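Local coordinates for protein 4-hydroxybutyrate CoA-transferase (Porphyromonas gingivalis, PDB 3D3U) that probably transfers coenzyme A between carboxylic acids such as acetate and 4-hydroxybutyrate, at residues 122-127 and 167-172; 126-131 and 160-165; 133-136 and 141-144. One frame throughout, in Å; residues are numbered along the deposited sequence.

Contact 1: 122-127 and 167-172; sequences VQVSTP and NLIHIS
Val124 and Ile169 meet where the parallel sheet of a Rossmann-like domain, with strand order 3-2-1-4-5-6, touches a small antiparallel pair of strands. Val124 lies near the C-terminal end of strand 119-125, the fourth strand in chain order and an inner one. Ile169 lies on strand 168-170, which pairs with strand 132-134. The contact joins these two sheets entirely through aliphatic carbon, and no hydrogen bond crosses it.

At its centre a methyl meets a methyl: Val124 CG1 lies 3.9 Å from Ile169 CG2, and the two side chains cross at about a right angle. Val124 points toward the other segment and sets CG1 anti to its carbonyl carbon (chi1 -65°), which carries that methyl across. Ile169 uses its short branch here; its longer CG1 branch is anti to the backbone N.

A second, looser touch follows beyond the strand. The proline ring at Pro127 approaches the end of Ile171, with Pro127 CG 4.3 Å from Ile171 CD1. Both side chains also rest on Cys133, and Ile171 reaches Tyr7 of helix 4-10. Between the two touches, Ser125 OG donates to Thr126 O at 3.0 Å, from 59° above the carbonyl plane and hence off the lone pairs.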
loop_
_atom_site.group_PDB
_atom_site.type_symbol
_atom_site.label_atom_id
_atom_site.label_comp_id
_atom_site.label_asym_id
_atom_site.label_seq_id
_atom_site.Cartn_x
_atom_site.Cartn_y
_atom_site.Cartn_z
ATOM N N VAL A 122 3.294 17.379 -2.647
ATOM C CA VAL A 122 2.186 16.470 -2.732
ATOM C C VAL A 122 1.225 16.835 -3.829
ATOM O O VAL A 122 1.172 17.973 -4.331
ATOM C CB VAL A 122 1.336 16.453 -1.435
ATOM C CG1 VAL A 122 2.170 16.141 -0.212
ATOM C CG2 VAL A 122 0.605 17.752 -1.238
ATOM N N GLN A 123 0.373 15.878 -4.172
ATOM C CA GLN A 123 -0.610 16.184 -5.201
ATOM C C GLN A 123 -2.016 16.162 -4.617
ATOM O O GLN A 123 -2.531 15.137 -4.568
ATOM C CB GLN A 123 -0.472 15.154 -6.343
ATOM C CG GLN A 123 -1.508 15.287 -7.392
ATOM C CD GLN A 123 -1.209 14.439 -8.611
ATOM O OE1 GLN A 123 -0.622 13.367 -8.520
ATOM N NE2 GLN A 123 -1.655 14.896 -9.753
ATOM N N VAL A 124 -2.665 17.223 -4.198
ATOM C CA VAL A 124 -4.066 17.041 -3.733
ATOM C C VAL A 124 -5.106 17.347 -4.748
ATOM O O VAL A 124 -4.783 17.670 -5.909
ATOM C CB VAL A 124 -4.352 17.977 -2.626
ATOM C CG1 VAL A 124 -3.460 17.578 -1.459
ATOM C CG2 VAL A 124 -3.990 19.448 -3.087
ATOM N N SER A 125 -6.352 17.353 -4.267
ATOM C CA SER A 125 -7.550 17.603 -5.080
ATOM C C SER A 125 -8.092 19.040 -4.921
ATOM O O SER A 125 -7.646 19.823 -4.045
ATOM C CB SER A 125 -8.649 16.757 -4.544
ATOM O OG SER A 125 -9.408 17.563 -3.627
ATOM N N THR A 126 -9.113 19.391 -5.723
ATOM C CA THR A 126 -9.698 20.722 -5.551
ATOM C C THR A 126 -10.392 20.840 -4.183
ATOM O O THR A 126 -11.148 19.941 -3.797
ATOM C CB THR A 126 -10.652 21.065 -6.661
ATOM O OG1 THR A 126 -11.399 19.911 -7.066
ATOM C CG2 THR A 126 -9.868 21.425 -7.905
ATOM N N PRO A 127 -10.145 21.955 -3.478
ATOM C CA PRO A 127 -10.726 22.223 -2.150
ATOM C C PRO A 127 -12.175 22.454 -2.262
ATOM O O PRO A 127 -12.700 22.672 -3.342
ATOM C CB PRO A 127 -10.129 23.558 -1.727
ATOM C CG PRO A 127 -9.741 24.253 -3.002
ATOM C CD PRO A 127 -9.366 23.102 -3.984
ATOM N N ASN A 167 -7.999 12.653 5.794
ATOM C CA ASN A 167 -7.316 12.794 4.538
ATOM C C ASN A 167 -7.386 14.212 4.014
ATOM O O ASN A 167 -7.389 14.432 2.798
ATOM C CB ASN A 167 -8.017 11.905 3.524
ATOM C CG ASN A 167 -7.104 11.513 2.425
ATOM O OD1 ASN A 167 -5.860 11.770 2.505
ATOM N ND2 ASN A 167 -7.678 10.926 1.370
ATOM N N LEU A 168 -7.479 15.207 4.877
ATOM C CA LEU A 168 -7.691 16.567 4.371
ATOM C C LEU A 168 -6.506 17.439 4.685
ATOM O O LEU A 168 -5.765 17.147 5.627
ATOM C CB LEU A 168 -8.931 17.192 4.981
ATOM C CG LEU A 168 -10.270 16.887 4.341
ATOM C CD1 LEU A 168 -10.336 15.480 3.754
ATOM C CD2 LEU A 168 -11.394 17.177 5.375
ATOM N N ILE A 169 -6.374 18.530 3.929
ATOM C CA ILE A 169 -5.396 19.542 4.253
ATOM C C ILE A 169 -5.907 20.914 3.833
ATOM O O ILE A 169 -6.402 21.143 2.711
ATOM C CB ILE A 169 -4.054 19.148 3.596
ATOM C CG1 ILE A 169 -2.851 19.824 4.246
ATOM C CG2 ILE A 169 -4.098 19.284 2.008
ATOM C CD1 ILE A 169 -2.749 21.196 3.906
ATOM N N HIS A 170 -5.847 21.845 4.745
ATOM C CA HIS A 170 -6.439 23.129 4.426
ATOM C C HIS A 170 -5.554 23.935 3.491
ATOM O O HIS A 170 -4.303 23.789 3.492
ATOM C CB HIS A 170 -6.748 23.934 5.673
ATOM C CG HIS A 170 -7.521 25.175 5.384
ATOM N ND1 HIS A 170 -8.895 25.186 5.255
ATOM C CD2 HIS A 170 -7.115 26.451 5.182
ATOM C CE1 HIS A 170 -9.300 26.416 4.996
ATOM N NE2 HIS A 170 -8.237 27.201 4.950
ATOM N N ILE A 171 -6.230 24.799 2.712
ATOM C CA ILE A 171 -5.572 25.671 1.728
ATOM C C ILE A 171 -4.530 26.559 2.377
ATOM O O ILE A 171 -3.501 26.810 1.800
ATOM C CB ILE A 171 -6.622 26.412 0.765
ATOM C CG1 ILE A 171 -6.020 26.556 -0.590
ATOM C CG2 ILE A 171 -7.077 27.817 1.159
ATOM C CD1 ILE A 171 -5.922 25.237 -1.207
ATOM N N SER A 172 -4.781 26.984 3.610
ATOM C CA SER A 172 -3.842 27.832 4.262
ATOM C C SER A 172 -2.516 27.152 4.635
ATOM O O SER A 172 -1.571 27.845 4.861
ATOM C CB SER A 172 -4.496 28.780 5.328
ATOM O OG SER A 172 -5.158 28.142 6.442
#

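Contact 2: 126-131 and 160-165; sequences TPNEEG and MPFIGG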
loop_
_atom_site.group_PDB
_atom_site.type_symbol
_atom_site.label_atom_id
_atom_site.label_comp_id
_atom_site.label_asym_id
_atom_site.label_seq_id
_atom_site.Cartn_x
_atom_site.Cartn_y
_atom_site.Cartn_z
ATOM N N THR A 126 -9.113 19.391 -5.723
ATOM C CA THR A 126 -9.698 20.722 -5.551
ATOM C C THR A 126 -10.392 20.840 -4.183
ATOM O O THR A 126 -11.148 19.941 -3.797
ATOM C CB THR A 126 -10.652 21.065 -6.661
ATOM O OG1 THR A 126 -11.399 19.911 -7.066
ATOM C CG2 THR A 126 -9.868 21.425 -7.905
ATOM N N PRO A 127 -10.145 21.955 -3.478
ATOM C CA PRO A 127 -10.726 22.223 -2.150
ATOM C C PRO A 127 -12.175 22.454 -2.262
ATOM O O PRO A 127 -12.700 22.672 -3.342
ATOM C CB PRO A 127 -10.129 23.558 -1.727
ATOM C CG PRO A 127 -9.741 24.253 -3.002
ATOM C CD PRO A 127 -9.366 23.102 -3.984
ATOM N N ASN A 128 -12.822 22.395 -1.116
ATOM C CA ASN A 128 -14.259 22.222 -1.062
ATOM C C ASN A 128 -14.710 23.569 -0.526
ATOM O O ASN A 128 -13.911 24.488 -0.451
ATOM C CB ASN A 128 -14.611 21.083 -0.108
ATOM C CG ASN A 128 -14.404 21.480 1.332
ATOM O OD1 ASN A 128 -14.405 22.658 1.649
ATOM N ND2 ASN A 128 -14.249 20.519 2.207
ATOM N N GLU A 129 -15.972 23.665 -0.113
ATOM C CA GLU A 129 -16.586 24.976 0.148
ATOM C C GLU A 129 -15.914 25.724 1.333
ATOM O O GLU A 129 -16.061 26.961 1.471
ATOM C CB GLU A 129 -18.067 24.777 0.396
ATOM C CG GLU A 129 -18.883 26.022 0.289
ATOM C CD GLU A 129 -20.299 25.784 0.786
ATOM O OE1 GLU A 129 -21.106 26.781 0.827
ATOM O OE2 GLU A 129 -20.600 24.599 1.153
ATOM N N GLU A 130 -15.197 24.960 2.185
ATOM C CA GLU A 130 -14.461 25.493 3.351
ATOM C C GLU A 130 -12.961 25.620 3.127
ATOM O O GLU A 130 -12.234 25.789 4.077
ATOM C CB GLU A 130 -14.708 24.652 4.599
ATOM C CG GLU A 130 -16.176 24.629 4.983
ATOM C CD GLU A 130 -16.909 23.423 4.380
ATOM O OE1 GLU A 130 -17.363 22.569 5.204
ATOM O OE2 GLU A 130 -17.002 23.290 3.096
ATOM N N GLY A 131 -12.486 25.494 1.897
ATOM C CA GLY A 131 -11.096 25.626 1.660
ATOM C C GLY A 131 -10.282 24.417 2.032
ATOM O O GLY A 131 -9.067 24.506 2.272
ATOM N N MET A 160 -7.834 14.931 -9.396
ATOM C CA MET A 160 -7.613 14.110 -8.154
ATOM C C MET A 160 -8.949 13.958 -7.458
ATOM O O MET A 160 -9.565 14.971 -7.176
ATOM C CB MET A 160 -6.625 14.780 -7.160
ATOM C CG MET A 160 -6.422 13.957 -5.879
ATOM S SD MET A 160 -5.703 12.264 -6.197
ATOM C CE MET A 160 -4.072 12.604 -6.722
ATOM N N PRO A 161 -9.415 12.742 -7.200
ATOM C CA PRO A 161 -10.645 12.509 -6.437
ATOM C C PRO A 161 -10.617 12.983 -4.981
ATOM O O PRO A 161 -9.567 13.083 -4.371
ATOM C CB PRO A 161 -10.761 10.969 -6.426
ATOM C CG PRO A 161 -9.531 10.500 -6.784
ATOM C CD PRO A 161 -8.834 11.471 -7.633
ATOM N N PHE A 162 -11.786 13.204 -4.435
ATOM C CA PHE A 162 -11.905 13.691 -3.119
ATOM C C PHE A 162 -12.402 12.551 -2.327
ATOM O O PHE A 162 -13.523 12.099 -2.560
ATOM C CB PHE A 162 -12.965 14.807 -3.056
ATOM C CG PHE A 162 -12.930 15.611 -1.758
ATOM C CD1 PHE A 162 -13.625 15.178 -0.616
ATOM C CD2 PHE A 162 -12.199 16.781 -1.672
ATOM C CE1 PHE A 162 -13.599 15.888 0.575
ATOM C CE2 PHE A 162 -12.179 17.494 -0.472
ATOM C CZ PHE A 162 -12.886 17.026 0.644
ATOM N N ILE A 163 -11.606 12.172 -1.334
ATOM C CA ILE A 163 -11.866 11.078 -0.425
ATOM C C ILE A 163 -11.577 11.529 1.012
ATOM O O ILE A 163 -10.619 12.313 1.301
ATOM C CB ILE A 163 -10.896 9.972 -0.783
ATOM C CG1 ILE A 163 -10.954 9.682 -2.271
ATOM C CG2 ILE A 163 -11.066 8.727 0.115
ATOM C CD1 ILE A 163 -10.122 8.554 -2.543
ATOM N N GLY A 164 -12.348 10.974 1.933
ATOM C CA GLY A 164 -12.502 11.569 3.258
ATOM C C GLY A 164 -11.773 10.711 4.214
ATOM O O GLY A 164 -10.833 10.060 3.802
ATOM N N GLY A 165 -12.230 10.650 5.458
ATOM C CA GLY A 165 -11.405 10.136 6.527
ATOM C C GLY A 165 -10.398 11.196 6.942
ATOM O O GLY A 165 -10.608 12.397 6.738
#
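Phe162 is the one side chain of segment 160-165 that reaches well across to the loop 126-131, and its ring meets two polar groups there. Its CD2 lies 4.0 Å from Thr126 O, while CZ lies 4.1 Å from Asn128 ND2. Both groups approach the ring obliquely, and the amide plane of Asn128 is inclined 43° to it. Neither makes a hydrogen bond across the contact, so van der Waals packing is what joins the segments. Phe162 points toward the loop with CG anti to its backbone N (chi1 -166°) and beside its carbonyl carbon, which directs the ring to Thr126 O and the Asn128 amide.

In the next shell, the backbone around Asn128 folds into a type I beta turn, closed by Gly131 N donating to Asn128 O at 2.9 Å. Gly131 ends this turn with a positive phi of 78°. The Asn128 side chain fits an Asx turn, OD1 accepting from Glu130 N, but that bond is doubtfully short in the model.

On the other segment, Phe162 N is hydrogen-bonded to Asn282 OD1, and its backbone also bonds with that of Asn283. The ring packs in addition on Ser125 and Ser134, from strands 119-125 and 132-134, which loop 126-131 connects.

As modelled, ND2 is the end of the amide turned to the phenylalanine, but the Asx-turn bond is too short to settle the orientation of the amide. The aromatic ring thus abuts a type I turn closed by its own backbone hydrogen bond, and the contact itself probably adds dispersion with little directional force.

Contact 3: 133-136 and 141-144; sequences CSFG and YTKA
One face of the Phe135 ring is covered by Lys143, whose CB stands 4.2 Å from the ring centroid and 27° off the normal, a CH-pi contact. Lys143 CA lies above the same face but is displaced toward the rim. Thr142 approaches obliquely, with OG1 4.0 Å from Phe135 CD2, and its side chain and the ring slide past each other in opposite directions.

The lysine does more than touch with CB. Its aliphatic chain crosses the Phe135 side chain at about a right angle, and farther out its CD sits 3.8 Å from Phe135 CE1. With CG anti to the backbone N (chi1 160°), the chain runs out extended before bending at chi4 (-80°). The ammonium is thereby led away from segment 133-136: NZ forms a salt bridge with Glu147, one turn farther along helix 142-148, and a long, weak ion pair with Glu166.

Phe135 follows strand 132-134 directly, in a turn held by its neighbours. Ser134 OG accepts from Gly136 N at 2.6 Å, making an ST turn that spans the phenylalanine. The same hydroxyl is hydrogen-bonded to Ile163 O, so this bend is also tied to segment 160-165. The chain then reaches the helix after a short connection. Phe135 also packs on Val124 and Asn167.

This buried contact therefore joins the residue just after a short strand to the first turn of helix 142-148. Its chemistry divides along the lysine: the methylenes supply an apolar cover for the aromatic ring, while the charge at the far end is probably balanced mainly by Glu147, with Glu166 a weak second partner.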
loop_
_atom_site.group_PDB
_atom_site.type_symbol
_atom_site.label_atom_id
_atom_site.label_comp_id
_atom_site.label_asym_id
_atom_site.label_seq_id
_atom_site.Cartn_x
_atom_site.Cartn_y
_atom_site.Cartn_z
ATOM N N CYS A 133 -8.715 20.884 1.023
ATOM C CA CYS A 133 -8.417 19.860 0.032
ATOM C C CYS A 133 -8.126 18.494 0.645
ATOM O O CYS A 133 -7.804 18.354 1.872
ATOM C CB CYS A 133 -7.137 20.215 -0.683
ATOM S SG CYS A 133 -7.097 21.798 -1.529
ATOM N N SER A 134 -8.130 17.513 -0.254
ATOM C CA SER A 134 -8.024 16.099 0.127
ATOM C C SER A 134 -6.812 15.560 -0.459
ATOM O O SER A 134 -6.504 15.898 -1.620
ATOM C CB SER A 134 -9.176 15.207 -0.485
ATOM O OG SER A 134 -8.866 13.792 -0.367
ATOM N N PHE A 135 -6.203 14.626 0.267
ATOM C CA PHE A 135 -5.052 13.949 -0.262
ATOM C C PHE A 135 -5.441 13.002 -1.374
ATOM O O PHE A 135 -4.564 12.484 -2.042
ATOM C CB PHE A 135 -4.247 13.296 0.844
ATOM C CG PHE A 135 -3.424 14.290 1.602
ATOM C CD1 PHE A 135 -3.784 14.696 2.882
ATOM C CD2 PHE A 135 -2.334 14.900 1.009
ATOM C CE1 PHE A 135 -3.060 15.696 3.523
ATOM C CE2 PHE A 135 -1.616 15.857 1.660
ATOM C CZ PHE A 135 -1.984 16.266 2.903
ATOM N N GLY A 136 -6.741 12.782 -1.575
ATOM C CA GLY A 136 -7.235 11.860 -2.611
ATOM C C GLY A 136 -6.836 10.414 -2.382
ATOM O O GLY A 136 -7.161 9.787 -1.330
ATOM N N TYR A 141 2.169 8.058 3.832
ATOM C CA TYR A 141 3.259 8.796 4.571
ATOM C C TYR A 141 3.237 10.224 4.134
ATOM O O TYR A 141 3.952 11.097 4.692
ATOM C CB TYR A 141 4.651 8.270 4.313
ATOM C CG TYR A 141 5.091 8.421 2.877
ATOM C CD1 TYR A 141 5.645 9.576 2.406
ATOM C CD2 TYR A 141 5.059 7.370 2.007
ATOM C CE1 TYR A 141 6.090 9.667 1.109
ATOM C CE2 TYR A 141 5.533 7.485 0.696
ATOM C CZ TYR A 141 6.028 8.617 0.285
ATOM O OH TYR A 141 6.479 8.686 -0.995
ATOM N N THR A 142 2.454 10.402 3.079
ATOM C CA THR A 142 2.366 11.649 2.480
ATOM C C THR A 142 1.628 12.681 3.360
ATOM O O THR A 142 1.941 13.846 3.306
ATOM C CB THR A 142 1.868 11.578 0.997
ATOM O OG1 THR A 142 0.903 12.609 0.827
ATOM C CG2 THR A 142 1.051 10.320 0.634
ATOM N N LYS A 143 0.690 12.336 4.201
ATOM C CA LYS A 143 0.105 13.411 4.940
ATOM C C LYS A 143 0.972 13.769 6.139
ATOM O O LYS A 143 1.052 14.979 6.554
ATOM C CB LYS A 143 -1.247 13.003 5.410
ATOM C CG LYS A 143 -1.825 13.761 6.538
ATOM C CD LYS A 143 -3.276 13.504 6.574
ATOM C CE LYS A 143 -4.026 14.656 7.193
ATOM N NZ LYS A 143 -3.960 14.608 8.663
ATOM N N ALA A 144 1.615 12.758 6.737
ATOM C CA ALA A 144 2.517 13.048 7.813
ATOM C C ALA A 144 3.635 13.969 7.351
ATOM O O ALA A 144 4.116 14.850 8.065
ATOM C CB ALA A 144 3.071 11.832 8.273
#

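All three contacts lie at or next to strand 132-134 within the N-terminal family region. Contact 3 is buried, contact 1 partly so, and contact 2 lies at the surface. Contacts 1 and 2 share Thr126 and Pro127, and a probable hydrogen bond from Ile171 N to Gly131 O joins them again. Contact 3 is nested along the chain inside the loops closed by both; Cys133 and Phe135 pair with Ile169 and Asn167 through the main chain. The chemistry changes with place: aliphatic carbons alone in contact 1, a ring covered by lysine methylenes at the helix start, and a ring set against polar loop atoms near solvent.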